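Local coordinates for secretion activator protein, hypothetical (Brucella abortus bv. 1 str. 9-941, PDB 7DNP) that probably cleaves peptidoglycan as a GH108-family N-acetylmuramidase, an autolysin serving the type IV secretion system, at residues I131-L142 with T156-L167; A2-M10 with D76-L87. All blocks are in the same frame, centred on the assembly; numbering follows the deposited sequence.

Contact 1 of 2, residues I131-L142 with T156-L167; sequences INELCDARLAWL and TSRVSRVRSRAL. With H9U ((2R)-2-[[(2S)-2-[[(2R)-2-[(2R,3S,4R,5R,6S)-5-acetamido-3-[(2S,3R,4R,5S,6R)-3-acetamido-6-(hydroxymethyl)-4,5-bis(oxidanyl)oxan-2-yl]oxy-2-(hydroxymethyl)-6-oxidanyl-oxan-4-yl]oxypropanoyl]amino]propanoyl]amino]pentanedioic acid), chain B.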
# COMPACT_ATOMS: atom_id res chain seq x y z
N ILE A 131 -5.81 11.14 5.91
CA ILE A 131 -5.44 10.83 4.53
C ILE A 131 -4.43 11.84 4.01
O ILE A 131 -3.41 11.48 3.41
CB ILE A 131 -6.69 10.76 3.64
CG1 ILE A 131 -7.55 9.55 4.01
CG2 ILE A 131 -6.28 10.72 2.17
CD1 ILE A 131 -8.96 9.61 3.44
N ASN A 132 -4.71 13.14 4.21
CA ASN A 132 -3.82 14.17 3.69
C ASN A 132 -2.47 14.14 4.38
O ASN A 132 -1.43 14.26 3.72
CB ASN A 132 -4.47 15.55 3.83
CG ASN A 132 -5.49 15.82 2.74
OD1 ASN A 132 -5.22 15.65 1.56
ND2 ASN A 132 -6.69 16.24 3.15
N GLU A 133 -2.47 13.97 5.70
CA GLU A 133 -1.20 13.99 6.43
C GLU A 133 -0.36 12.75 6.15
O GLU A 133 0.87 12.83 6.12
CB GLU A 133 -1.46 14.13 7.93
CG GLU A 133 -1.80 15.56 8.33
CD GLU A 133 -2.13 15.70 9.79
OE1 GLU A 133 -1.60 14.92 10.60
OE2 GLU A 133 -2.93 16.60 10.12
N LEU A 134 -1.01 11.59 5.94
CA LEU A 134 -0.26 10.38 5.60
C LEU A 134 0.35 10.48 4.21
O LEU A 134 1.50 10.09 4.00
CB LEU A 134 -1.17 9.15 5.70
CG LEU A 134 -0.53 7.81 5.32
CD1 LEU A 134 0.60 7.43 6.28
CD2 LEU A 134 -1.59 6.71 5.27
N CYS A 135 -0.41 11.01 3.24
CA CYS A 135 0.15 11.15 1.90
C CYS A 135 1.28 12.18 1.86
O CYS A 135 2.26 12.00 1.13
CB CYS A 135 -0.97 11.51 0.91
SG CYS A 135 -2.15 10.14 0.63
N ASP A 136 1.17 13.25 2.66
CA ASP A 136 2.27 14.21 2.78
C ASP A 136 3.49 13.55 3.40
O ASP A 136 4.62 13.71 2.92
CB ASP A 136 1.85 15.42 3.61
CG ASP A 136 0.88 16.34 2.90
OD1 ASP A 136 0.66 16.20 1.67
OD2 ASP A 136 0.32 17.22 3.59
N ALA A 137 3.28 12.84 4.52
CA ALA A 137 4.39 12.15 5.18
C ALA A 137 5.02 11.11 4.28
O ALA A 137 6.23 10.85 4.37
CB ALA A 137 3.89 11.51 6.48
N ARG A 138 4.23 10.50 3.39
CA ARG A 138 4.78 9.54 2.44
C ARG A 138 5.70 10.23 1.44
O ARG A 138 6.80 9.75 1.15
CB ARG A 138 3.64 8.82 1.72
CG ARG A 138 4.07 7.82 0.67
CD ARG A 138 2.84 7.16 0.05
NE ARG A 138 3.18 6.17 -0.96
CZ ARG A 138 2.28 5.53 -1.69
NH1 ARG A 138 0.99 5.77 -1.52
NH2 ARG A 138 2.67 4.65 -2.60
N LEU A 139 5.26 11.38 0.91
CA LEU A 139 6.08 12.14 -0.03
C LEU A 139 7.37 12.60 0.62
O LEU A 139 8.45 12.51 0.01
CB LEU A 139 5.29 13.34 -0.55
CG LEU A 139 4.35 13.09 -1.73
CD1 LEU A 139 3.37 14.24 -1.89
CD2 LEU A 139 5.15 12.88 -3.00
N ALA A 140 7.29 13.10 1.85
CA ALA A 140 8.49 13.54 2.55
C ALA A 140 9.46 12.39 2.79
O ALA A 140 10.68 12.56 2.71
CB ALA A 140 8.10 14.20 3.88
N TRP A 141 8.93 11.19 3.06
CA TRP A 141 9.80 10.05 3.29
C TRP A 141 10.43 9.56 1.99
O TRP A 141 11.62 9.20 1.97
CB TRP A 141 9.02 8.92 3.97
CG TRP A 141 9.83 7.66 4.15
CD1 TRP A 141 10.77 7.42 5.11
CD2 TRP A 141 9.76 6.48 3.34
NE1 TRP A 141 11.29 6.16 4.95
CE2 TRP A 141 10.69 5.56 3.87
CE3 TRP A 141 9.00 6.11 2.23
CZ2 TRP A 141 10.88 4.30 3.32
CZ3 TRP A 141 9.20 4.85 1.68
CH2 TRP A 141 10.13 3.96 2.23
N LEU A 142 9.67 9.56 0.89
CA LEU A 142 10.22 9.11 -0.38
C LEU A 142 11.35 10.02 -0.86
O LEU A 142 12.30 9.54 -1.50
CB LEU A 142 9.12 9.04 -1.44
CG LEU A 142 8.06 7.96 -1.25
CD1 LEU A 142 6.86 8.20 -2.17
CD2 LEU A 142 8.64 6.57 -1.48
N THR A 156 5.46 10.84 -7.24
CA THR A 156 4.63 11.98 -6.89
C THR A 156 3.26 11.89 -7.54
O THR A 156 2.24 12.17 -6.91
CB THR A 156 5.34 13.28 -7.29
OG1 THR A 156 6.60 13.35 -6.62
CG2 THR A 156 4.51 14.49 -6.92
N SER A 157 3.22 11.47 -8.81
CA SER A 157 1.95 11.32 -9.51
C SER A 157 1.13 10.19 -8.91
O SER A 157 -0.10 10.30 -8.79
CB SER A 157 2.22 11.10 -11.00
OG SER A 157 1.03 10.81 -11.70
N ARG A 158 1.79 9.10 -8.50
CA ARG A 158 1.09 7.99 -7.87
C ARG A 158 0.42 8.42 -6.57
O ARG A 158 -0.74 8.10 -6.32
CB ARG A 158 2.05 6.83 -7.63
CG ARG A 158 1.49 5.73 -6.74
CD ARG A 158 2.46 4.56 -6.61
NE ARG A 158 1.85 3.43 -5.92
CZ ARG A 158 2.24 2.17 -6.05
NH1 ARG A 158 3.25 1.87 -6.86
NH2 ARG A 158 1.63 1.20 -5.38
N VAL A 159 1.15 9.14 -5.72
CA VAL A 159 0.59 9.57 -4.44
C VAL A 159 -0.59 10.50 -4.66
O VAL A 159 -1.61 10.41 -3.96
CB VAL A 159 1.67 10.23 -3.56
CG1 VAL A 159 1.06 10.72 -2.25
CG2 VAL A 159 2.81 9.26 -3.28
N SER A 160 -0.49 11.39 -5.65
CA SER A 160 -1.59 12.30 -5.94
C SER A 160 -2.86 11.55 -6.31
O SER A 160 -3.95 11.89 -5.85
CB SER A 160 -1.19 13.26 -7.06
OG SER A 160 -2.23 14.19 -7.33
N ARG A 161 -2.73 10.50 -7.14
CA ARG A 161 -3.90 9.73 -7.53
C ARG A 161 -4.47 8.94 -6.36
O ARG A 161 -5.69 8.79 -6.23
CB ARG A 161 -3.55 8.79 -8.69
CG ARG A 161 -4.76 8.19 -9.37
CD ARG A 161 -4.51 6.76 -9.81
NE ARG A 161 -3.17 6.58 -10.39
CZ ARG A 161 -2.23 5.80 -9.86
NH1 ARG A 161 -2.48 5.12 -8.74
NH2 ARG A 161 -1.05 5.70 -10.45
N VAL A 162 -3.59 8.41 -5.51
CA VAL A 162 -4.03 7.69 -4.31
C VAL A 162 -4.76 8.63 -3.36
O VAL A 162 -5.80 8.28 -2.80
CB VAL A 162 -2.82 7.02 -3.64
CG1 VAL A 162 -3.18 6.50 -2.24
CG2 VAL A 162 -2.29 5.90 -4.52
N ARG A 163 -4.21 9.83 -3.14
CA ARG A 163 -4.84 10.79 -2.24
C ARG A 163 -6.24 11.15 -2.72
O ARG A 163 -7.18 11.23 -1.92
CB ARG A 163 -3.98 12.05 -2.14
CG ARG A 163 -4.53 13.11 -1.19
CD ARG A 163 -3.88 14.47 -1.41
NE ARG A 163 -2.43 14.39 -1.36
CZ ARG A 163 -1.69 14.79 -0.33
NH1 ARG A 163 -2.27 15.29 0.75
NH2 ARG A 163 -0.37 14.68 -0.36
N SER A 164 -6.41 11.34 -4.03
CA SER A 164 -7.72 11.69 -4.58
C SER A 164 -8.72 10.56 -4.37
O SER A 164 -9.84 10.78 -3.88
CB SER A 164 -7.59 12.02 -6.07
OG SER A 164 -8.84 12.38 -6.62
N ARG A 165 -8.33 9.33 -4.73
CA ARG A 165 -9.26 8.21 -4.56
C ARG A 165 -9.54 7.94 -3.09
O ARG A 165 -10.67 7.58 -2.73
CB ARG A 165 -8.71 6.95 -5.24
CG ARG A 165 -9.76 5.85 -5.42
CD ARG A 165 -9.26 4.70 -6.28
NE ARG A 165 -8.93 5.13 -7.64
CZ ARG A 165 -7.69 5.20 -8.12
NH1 ARG A 165 -6.65 4.88 -7.35
NH2 ARG A 165 -7.49 5.59 -9.37
N ALA A 166 -8.54 8.10 -2.22
CA ALA A 166 -8.77 7.86 -0.80
C ALA A 166 -9.77 8.84 -0.22
O ALA A 166 -10.72 8.45 0.48
CB ALA A 166 -7.45 7.92 -0.03
N LEU A 167 -9.58 10.14 -0.49
CA LEU A 167 -10.54 11.14 -0.02
C LEU A 167 -11.93 10.87 -0.57
O LEU A 167 -12.93 11.09 0.12
CB LEU A 167 -10.06 12.53 -0.41
CG LEU A 167 -8.73 12.95 0.23
CD1 LEU A 167 -8.13 14.14 -0.50
CD2 LEU A 167 -8.93 13.27 1.69
C22 H9U B . 7.18 -2.22 -5.28
C24 H9U B . 8.11 -0.56 -6.82
C26 H9U B . 6.13 -2.58 -6.36
C28 H9U B . 7.15 -1.02 -7.92
C23 H9U B . 8.41 -1.65 -5.87
C25 H9U B . 7.38 -3.26 -3.17
C27 H9U B . 6.79 -4.54 -2.52
C29 H9U B . 6.80 -4.44 -1.05
C30 H9U B . 8.13 -4.08 -0.51
C31 H9U B . 8.60 -2.76 -1.14
C32 H9U B . 10.60 -0.99 -4.87
C33 H9U B . 4.80 -2.85 -5.72
C34 H9U B . 9.92 -2.34 -0.57
C35 H9U B . 9.60 1.38 -7.49
C36 H9U B . 10.97 0.28 -4.12
C37 H9U B . 4.82 -5.90 -3.59
C38 H9U B . 11.32 -2.19 -4.28
C39 H9U B . 10.22 2.24 -2.71
C40 H9U B . 10.84 1.93 -8.19
C41 H9U B . 3.34 -5.89 -3.97
C42 H9U B . 10.67 1.81 -1.31
C43 H9U B . 12.56 1.06 0.22
C44 H9U B . 8.99 3.11 -2.59
C45 H9U B . 12.65 -0.46 0.24
C46 H9U B . 13.96 1.62 0.46
C47 H9U B . 14.23 1.79 1.95
C48 H9U B . 15.61 2.40 2.20
N18 H9U B . 9.34 -0.04 -7.50
N19 H9U B . 5.37 -4.70 -2.96
N20 H9U B . 9.90 1.02 -3.43
N21 H9U B . 12.08 1.49 -1.09
O01 H9U B . 7.52 -3.41 -4.54
O02 H9U B . 5.90 -1.51 -7.34
O03 H9U B . 8.69 -2.91 -2.59
O04 H9U B . 9.20 -1.13 -4.72
O05 H9U B . 7.72 -2.03 -8.64
O06 H9U B . 6.35 -5.71 -0.44
O07 H9U B . 8.06 -3.93 0.92
O08 H9U B . 3.89 -3.04 -6.76
O09 H9U B . 10.88 -3.31 -0.86
O10 H9U B . 8.85 2.12 -6.95
O11 H9U B . 12.08 0.67 -4.11
O12 H9U B . 5.49 -6.86 -3.81
O13 H9U B . 9.86 1.73 -0.44
O14 H9U B . 12.40 -1.09 1.30
O15 H9U B . 12.98 -1.08 -0.81
O16 H9U B . 16.34 2.70 1.22
O17 H9U B . 16.00 2.59 3.39
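Arg163 reaches across to the exposed flank of the neighbouring helix and lodges as a knob among Asn132, Cys135, Asp136 and Leu139. Its side chain bends at chi3 (-53°), which turns the guanidinium back so that one face lies on Cys135 CB, 3.5 Å from Arg163 NH2, while the edge meets two acceptors. Arg163 NH1 donates to Asn132 OD1 at 3.1 Å in a fairly straight bond, in the carbonyl plane and on a lone pair; amide and guanidinium are nearly coplanar. Arg163 NH2 makes the short side of a salt bridge, 2.7 Å to Asp136 OD1, arriving on the anti side and 29° out of the carboxylate plane. NH1 adds weak bonds to the same carboxylate oxygen and to Asn132 O, which already accepts the helical bond of Asp136 N. With both its terminal nitrogens held, the guanidinium has little freedom to rotate.

A second knob, Val159, sits among Cys135, Arg138, Leu139 and Leu142. Its CG1 touches Cys135 CB at 3.8 Å, and CG2 lies over one face of the Arg138 guanidinium. Arg138 NH2 comes within 3.6 Å of Arg158 NE, a proximity readily explained by Asp88, whose OD2 forms salt bridges with both arginines. Thr156 OG1 is satisfied by Gly152 O and meets Leu139 CD2 only as packing. Ile131 CG2 closes on Ala166 CB and Leu167 CD2, each 3.7 Å away. Leu142 CD2 touches the bound muropeptide H9U, and the edge of the Trp141 ring meets its O13 in plane.

This is an antiparallel, knobs-into-holes pair of helices 127-142 and 148-170, axes 10.1 Å apart, with 131-142 in the predicted peptidoglycan domain. Helix 82-93 packs beside them, touched by Arg138, Arg158 and Val162, while helix 95-106 receives Leu134 and Ala137 on Met101.

Contact 2 of 2, residues A2-M10 with D76-L87; sequences AKGTFAKAM and DDLPAGVDHATL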
# COMPACT_ATOMS: atom_id res chain seq x y z
N ALA A 2 -12.21 -0.07 6.10
CA ALA A 2 -13.58 -0.57 5.94
C ALA A 2 -13.60 -1.78 5.02
O ALA A 2 -12.87 -1.82 4.03
CB ALA A 2 -14.49 0.53 5.41
N LYS A 3 -14.45 -2.76 5.35
CA LYS A 3 -14.44 -4.05 4.65
C LYS A 3 -14.68 -3.89 3.16
O LYS A 3 -14.00 -4.54 2.35
CB LYS A 3 -15.50 -4.97 5.27
CG LYS A 3 -15.82 -6.21 4.43
CD LYS A 3 -16.94 -7.03 5.07
CE LYS A 3 -17.31 -8.24 4.23
NZ LYS A 3 -18.39 -9.03 4.88
N GLY A 4 -15.63 -3.04 2.77
CA GLY A 4 -16.02 -2.91 1.38
C GLY A 4 -15.01 -2.19 0.50
O GLY A 4 -15.20 -2.16 -0.72
N THR A 5 -13.96 -1.60 1.08
CA THR A 5 -13.00 -0.87 0.26
C THR A 5 -12.14 -1.80 -0.58
O THR A 5 -11.74 -1.44 -1.69
CB THR A 5 -12.12 0.01 1.15
OG1 THR A 5 -12.95 0.86 1.96
CG2 THR A 5 -11.19 0.88 0.30
N PHE A 6 -11.85 -3.01 -0.08
CA PHE A 6 -10.93 -3.90 -0.78
C PHE A 6 -11.46 -4.24 -2.17
O PHE A 6 -10.73 -4.14 -3.17
CB PHE A 6 -10.69 -5.16 0.04
CG PHE A 6 -9.56 -6.01 -0.46
CD1 PHE A 6 -8.25 -5.58 -0.35
CD2 PHE A 6 -9.81 -7.24 -1.06
CE1 PHE A 6 -7.20 -6.36 -0.82
CE2 PHE A 6 -8.77 -8.03 -1.52
CZ PHE A 6 -7.46 -7.59 -1.41
N ALA A 7 -12.73 -4.63 -2.26
CA ALA A 7 -13.35 -4.92 -3.55
C ALA A 7 -13.39 -3.69 -4.46
O ALA A 7 -13.40 -3.83 -5.69
CB ALA A 7 -14.76 -5.46 -3.35
N LYS A 8 -13.43 -2.49 -3.88
CA LYS A 8 -13.45 -1.28 -4.68
C LYS A 8 -12.06 -0.87 -5.13
O LYS A 8 -11.88 -0.38 -6.25
CB LYS A 8 -14.10 -0.13 -3.90
CG LYS A 8 -15.62 -0.17 -3.85
CD LYS A 8 -16.16 1.00 -3.02
CE LYS A 8 -17.47 1.53 -3.57
NZ LYS A 8 -18.61 0.61 -3.28
N ALA A 9 -11.06 -1.06 -4.26
CA ALA A 9 -9.72 -0.55 -4.54
C ALA A 9 -8.92 -1.48 -5.45
O ALA A 9 -8.22 -1.01 -6.36
CB ALA A 9 -8.97 -0.33 -3.23
N MET A 10 -9.01 -2.79 -5.23
CA MET A 10 -8.13 -3.72 -5.94
C MET A 10 -8.26 -3.69 -7.46
O MET A 10 -7.23 -3.83 -8.13
CB MET A 10 -8.35 -5.14 -5.40
CG MET A 10 -7.72 -5.39 -4.05
SD MET A 10 -6.03 -4.77 -3.87
CE MET A 10 -5.18 -5.70 -5.14
N ASP A 76 -9.75 -3.68 7.07
CA ASP A 76 -11.14 -3.81 7.48
C ASP A 76 -11.49 -2.85 8.60
O ASP A 76 -12.62 -2.37 8.68
CB ASP A 76 -11.43 -5.24 7.94
CG ASP A 76 -11.67 -6.18 6.78
OD1 ASP A 76 -11.53 -5.74 5.62
OD2 ASP A 76 -11.97 -7.36 7.04
N ASP A 77 -10.53 -2.56 9.48
CA ASP A 77 -10.81 -1.79 10.68
C ASP A 77 -10.48 -0.31 10.54
O ASP A 77 -10.98 0.50 11.33
CB ASP A 77 -10.04 -2.38 11.86
CG ASP A 77 -10.33 -3.86 12.05
OD1 ASP A 77 -11.49 -4.19 12.38
OD2 ASP A 77 -9.40 -4.68 11.85
N LEU A 78 -9.67 0.07 9.55
CA LEU A 78 -9.38 1.48 9.36
C LEU A 78 -10.60 2.20 8.78
O LEU A 78 -11.44 1.57 8.12
CB LEU A 78 -8.18 1.67 8.43
CG LEU A 78 -6.81 1.21 8.93
CD1 LEU A 78 -5.73 1.46 7.88
CD2 LEU A 78 -6.46 1.90 10.24
N PRO A 79 -10.75 3.50 9.03
CA PRO A 79 -11.84 4.25 8.40
C PRO A 79 -11.74 4.18 6.89
O PRO A 79 -10.66 4.03 6.32
CB PRO A 79 -11.64 5.68 8.91
CG PRO A 79 -10.77 5.56 10.11
CD PRO A 79 -9.90 4.35 9.88
N ALA A 80 -12.90 4.28 6.23
CA ALA A 80 -12.93 4.35 4.78
C ALA A 80 -12.07 5.51 4.29
O ALA A 80 -12.06 6.59 4.89
CB ALA A 80 -14.37 4.52 4.29
N GLY A 81 -11.34 5.27 3.22
CA GLY A 81 -10.37 6.24 2.71
C GLY A 81 -9.01 6.13 3.35
O GLY A 81 -8.00 6.05 2.65
N VAL A 82 -8.96 6.16 4.68
CA VAL A 82 -7.71 5.88 5.38
C VAL A 82 -7.20 4.50 5.00
O VAL A 82 -5.99 4.30 4.80
CB VAL A 82 -7.90 5.99 6.91
CG1 VAL A 82 -6.65 5.53 7.64
CG2 VAL A 82 -8.26 7.42 7.30
N ASP A 83 -8.11 3.52 4.89
CA ASP A 83 -7.72 2.17 4.50
C ASP A 83 -7.01 2.17 3.15
O ASP A 83 -5.94 1.58 3.01
CB ASP A 83 -8.95 1.25 4.47
CG ASP A 83 -10.15 1.86 3.75
OD1 ASP A 83 -10.01 2.90 3.09
OD2 ASP A 83 -11.25 1.26 3.85
N HIS A 84 -7.57 2.88 2.16
CA HIS A 84 -6.98 2.86 0.82
C HIS A 84 -5.63 3.55 0.80
O HIS A 84 -4.68 3.05 0.17
CB HIS A 84 -7.93 3.52 -0.18
CG HIS A 84 -7.38 3.58 -1.58
ND1 HIS A 84 -7.21 2.47 -2.36
CD2 HIS A 84 -6.94 4.63 -2.31
CE1 HIS A 84 -6.71 2.82 -3.53
NE2 HIS A 84 -6.53 4.13 -3.53
N ALA A 85 -5.52 4.71 1.46
CA ALA A 85 -4.24 5.41 1.51
C ALA A 85 -3.16 4.55 2.15
O ALA A 85 -2.01 4.54 1.70
CB ALA A 85 -4.39 6.72 2.28
N THR A 86 -3.52 3.82 3.21
CA THR A 86 -2.55 2.98 3.90
C THR A 86 -2.21 1.75 3.07
O THR A 86 -1.04 1.32 3.02
CB THR A 86 -3.09 2.59 5.27
OG1 THR A 86 -3.43 3.78 5.99
CG2 THR A 86 -2.07 1.79 6.05
N LEU A 87 -3.20 1.18 2.38
CA LEU A 87 -2.96 0.00 1.54
C LEU A 87 -1.98 0.31 0.42
O LEU A 87 -1.05 -0.47 0.17
CB LEU A 87 -4.29 -0.51 0.97
CG LEU A 87 -4.19 -1.58 -0.12
CD1 LEU A 87 -3.61 -2.87 0.42
CD2 LEU A 87 -5.56 -1.83 -0.75
O HOH W 1 -12.34 -6.77 3.23
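In this lysozyme-clan GH108 domain the start of the chain is tied to the N-terminal end of helix 82-93: a type I turn from Ala2 to Thr5 leads into helix 5-17 and wraps the side chain of Asp83, two residues after the N-cap Gly81. Asp83 OD2 accepts two hydrogen bonds from opposite faces of its carboxylate, from Thr5 OG1 at 2.6 Å on the syn side and from Ala2 N at 2.8 Å on the anti side. The carboxylate is placed for this by a chi1 of 47°, which tucks CG over the backbone, flanked by N and C; its OD1 turns back to take weak bonds from Gly81 N and His84 N. Ala2 N also donates to Leu78 O, at 2.7 Å, so the first modelled residue is held by both the loop and the helix. Beside these bonds, a water links Lys3 O with Asp76 OD1, an oxygen that Trp70 NE1 also reaches. Farther along, Met10 SD packs on Leu87 CD2. The His84 ring meets Phe169 edge-to-face, and its buried ND1, which has no hydrogen-bond partner in the model, lies 3.4 Å from Ala9 CB.

In the fold
Contacts 1 and 2, with centres 15 Å apart, meet at helix 82-93, which belongs to contact 2 and packs against contact 1. Contact 2 ties down its first turn; farther along, Asp88 takes up Arg138 and Arg158 of contact 1, and Ile91 O and His92 NE2 hydrogen-bond the bound H9U. The two contacts also touch directly: Ala166 CB lies 3.3 Å from Gly81 O, and Leu134 CD2 packs 3.5 Å from Thr86 OG1. Helix 148-170, a partner in contact 1, also reaches contact 2, and its Trp155 bonds the ligand through NE1. Contact 1 lines the pocket itself through Trp141 and Leu142, whereas in contact 2 the side chain of Met10 remains about 9 Å from H9U.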